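Local coordinates for probable ribose-5-phosphate isomerase B (PDB 6MU0), which probably interconverts ribulose 5-phosphate and ribose 5-phosphate, a step of the non-oxidative pentose phosphate pathway, at residues K25-E30 / E127-V132. Residues are numbered along the deposited sequence; the frame is centred on the assembly and turned at random.
Sequences KKIISE and ENIKIV
With CG1 anti to its carbonyl carbon, and so beside the backbone N, and the chain then bent at chi2 (-71°), Ile-129 swings its CD1 across to Ile-27 and Ile-28 on the facing helix. Ile-28 has a similar first torsion but an extended second one (chi2 171°), which carries its own CD1 on to Val-132. The bent end of Ile-129 enters the groove between two neighbouring side chains: its CD1 is 3.9 Å from CG2 of Ile-27 and equally 3.9 Å from CG1 of Ile-28. It meets Ile-27 nearly at right angles, whereas it and Ile-28 run past one another in opposite senses. Deeper in, CD1 of Ile-28 reaches CG2 of Val-132 at 4.0 Å, the two side chains crossing at a slant. Beta-branched residues suit these places, since each offers two carbon branches close to the backbone; the longer isoleucines span the gap between axes 10.5 Å apart, and the shorter valine suffices where Ile-28 extends to meet it.

The helices, 22-34 and 125-137, run in roughly the same direction, crossing at -39°, and pack beside each other on the parallel sheet of this alpha/beta fold. Ile-28 also rests on Ile-15 of strand 12-16, and Val-132 on Leu-116 of strand 115-117, tying the helix pair to the sheet. Ile-129 lies farther out, partly exposed, and also touches His-31. Purely apolar contact at ordinary van der Waals spacing implies that shape and exclusion of water, rather than directional polar bonds, hold these two segments together.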
loop_
_atom_site.group_PDB
_atom_site.type_symbol
_atom_site.label_atom_id
_atom_site.label_comp_id
_atom_site.label_asym_id
_atom_site.label_seq_id
_atom_site.Cartn_x
_atom_site.Cartn_y
_atom_site.Cartn_z
ATOM N N LYS A 25 -4.303 -0.411 -11.495
ATOM C CA LYS A 25 -4.505 -1.548 -10.604
ATOM C C LYS A 25 -4.330 -2.870 -11.345
ATOM O O LYS A 25 -3.667 -3.785 -10.842
ATOM C CB LYS A 25 -5.880 -1.458 -9.945
ATOM C CG LYS A 25 -6.211 -2.676 -9.093
ATOM C CD LYS A 25 -7.243 -2.360 -8.026
ATOM C CE LYS A 25 -8.595 -1.953 -8.601
ATOM N NZ LYS A 25 -9.278 -3.077 -9.292
ATOM N N LYS A 26 -4.916 -2.994 -12.542
ATOM C CA LYS A 26 -4.741 -4.239 -13.292
ATOM C C LYS A 26 -3.289 -4.436 -13.712
ATOM O O LYS A 26 -2.765 -5.554 -13.647
ATOM C CB LYS A 26 -5.654 -4.307 -14.519
ATOM C CG LYS A 26 -5.429 -5.608 -15.313
ATOM C CD LYS A 26 -6.353 -5.797 -16.507
ATOM C CE LYS A 26 -6.027 -7.106 -17.232
ATOM N NZ LYS A 26 -6.931 -7.338 -18.392
ATOM N N ILE A 27 -2.630 -3.371 -14.176
ATOM C CA ILE A 27 -1.221 -3.474 -14.546
ATOM C C ILE A 27 -0.395 -4.000 -13.377
ATOM O O ILE A 27 0.410 -4.928 -13.526
ATOM C CB ILE A 27 -0.696 -2.116 -15.044
ATOM C CG1 ILE A 27 -1.349 -1.740 -16.373
ATOM C CG2 ILE A 27 0.822 -2.151 -15.170
ATOM C CD1 ILE A 27 -1.067 -0.312 -16.816
ATOM N N ILE A 28 -0.557 -3.396 -12.196
ATOM C CA ILE A 28 0.226 -3.822 -11.037
ATOM C C ILE A 28 -0.128 -5.248 -10.634
ATOM O O ILE A 28 0.755 -6.079 -10.373
ATOM C CB ILE A 28 0.032 -2.849 -9.864
ATOM C CG1 ILE A 28 0.612 -1.476 -10.196
ATOM C CG2 ILE A 28 0.659 -3.431 -8.610
ATOM C CD1 ILE A 28 0.260 -0.423 -9.165
ATOM N N SER A 29 -1.425 -5.559 -10.574
ATOM C CA SER A 29 -1.842 -6.885 -10.131
ATOM C C SER A 29 -1.267 -7.973 -11.031
ATOM O O SER A 29 -0.702 -8.960 -10.547
ATOM C CB SER A 29 -3.365 -6.959 -10.083
ATOM O OG SER A 29 -3.782 -8.253 -9.707
ATOM N N GLU A 30 -1.395 -7.804 -12.345
ATOM C CA GLU A 30 -0.894 -8.823 -13.262
ATOM C C GLU A 30 0.631 -8.887 -13.258
ATOM O O GLU A 30 1.212 -9.974 -13.371
ATOM C CB GLU A 30 -1.459 -8.595 -14.663
ATOM C CG GLU A 30 -2.972 -8.769 -14.738
ATOM C CD GLU A 30 -3.447 -10.199 -14.468
ATOM O OE1 GLU A 30 -2.685 -11.162 -14.707
ATOM O OE2 GLU A 30 -4.609 -10.359 -14.033
ATOM N N GLU A 127 6.475 4.629 -13.737
ATOM C CA GLU A 127 7.067 5.008 -12.458
ATOM C C GLU A 127 6.395 4.275 -11.304
ATOM O O GLU A 127 7.066 3.850 -10.353
ATOM C CB GLU A 127 6.984 6.520 -12.254
ATOM C CG GLU A 127 7.664 7.014 -10.981
ATOM C CD GLU A 127 9.163 7.167 -11.125
ATOM O OE1 GLU A 127 9.695 6.893 -12.220
ATOM O OE2 GLU A 127 9.808 7.575 -10.137
ATOM N N ASN A 128 5.069 4.112 -11.371
ATOM C CA ASN A 128 4.373 3.379 -10.318
ATOM C C ASN A 128 4.829 1.923 -10.239
ATOM O O ASN A 128 4.977 1.379 -9.141
ATOM C CB ASN A 128 2.862 3.522 -10.484
ATOM C CG ASN A 128 2.338 4.768 -9.801
ATOM O OD1 ASN A 128 2.800 5.112 -8.714
ATOM N ND2 ASN A 128 1.382 5.454 -10.434
ATOM N N ILE A 129 5.059 1.268 -11.382
ATOM C CA ILE A 129 5.593 -0.095 -11.338
ATOM C C ILE A 129 6.963 -0.117 -10.670
ATOM O O ILE A 129 7.269 -1.010 -9.870
ATOM C CB ILE A 129 5.636 -0.699 -12.753
ATOM C CG1 ILE A 129 4.224 -1.050 -13.229
ATOM C CG2 ILE A 129 6.540 -1.926 -12.792
ATOM C CD1 ILE A 129 3.603 -2.239 -12.505
ATOM N N LYS A 130 7.814 0.859 -10.994
ATOM C CA LYS A 130 9.138 0.911 -10.374
ATOM C C LYS A 130 9.039 1.131 -8.871
ATOM O O LYS A 130 9.818 0.559 -8.096
ATOM C CB LYS A 130 9.969 2.023 -11.007
ATOM C CG LYS A 130 10.286 1.773 -12.462
ATOM C CD LYS A 130 10.869 3.005 -13.122
ATOM C CE LYS A 130 10.916 2.836 -14.625
ATOM N NZ LYS A 130 11.364 4.096 -15.274
ATOM N N ILE A 131 8.103 1.982 -8.449
ATOM C CA ILE A 131 7.875 2.213 -7.025
ATOM C C ILE A 131 7.478 0.914 -6.337
ATOM O O ILE A 131 8.026 0.548 -5.291
ATOM C CB ILE A 131 6.811 3.308 -6.847
ATOM C CG1 ILE A 131 7.382 4.679 -7.240
ATOM C CG2 ILE A 131 6.241 3.296 -5.432
ATOM C CD1 ILE A 131 6.324 5.748 -7.424
ATOM N N VAL A 132 6.505 0.205 -6.919
ATOM C CA VAL A 132 6.065 -1.076 -6.370
ATOM C C VAL A 132 7.236 -2.043 -6.259
ATOM O O VAL A 132 7.452 -2.670 -5.215
ATOM C CB VAL A 132 4.922 -1.657 -7.223
ATOM C CG1 VAL A 132 4.623 -3.087 -6.811
ATOM C CG2 VAL A 132 3.663 -0.810 -7.092
#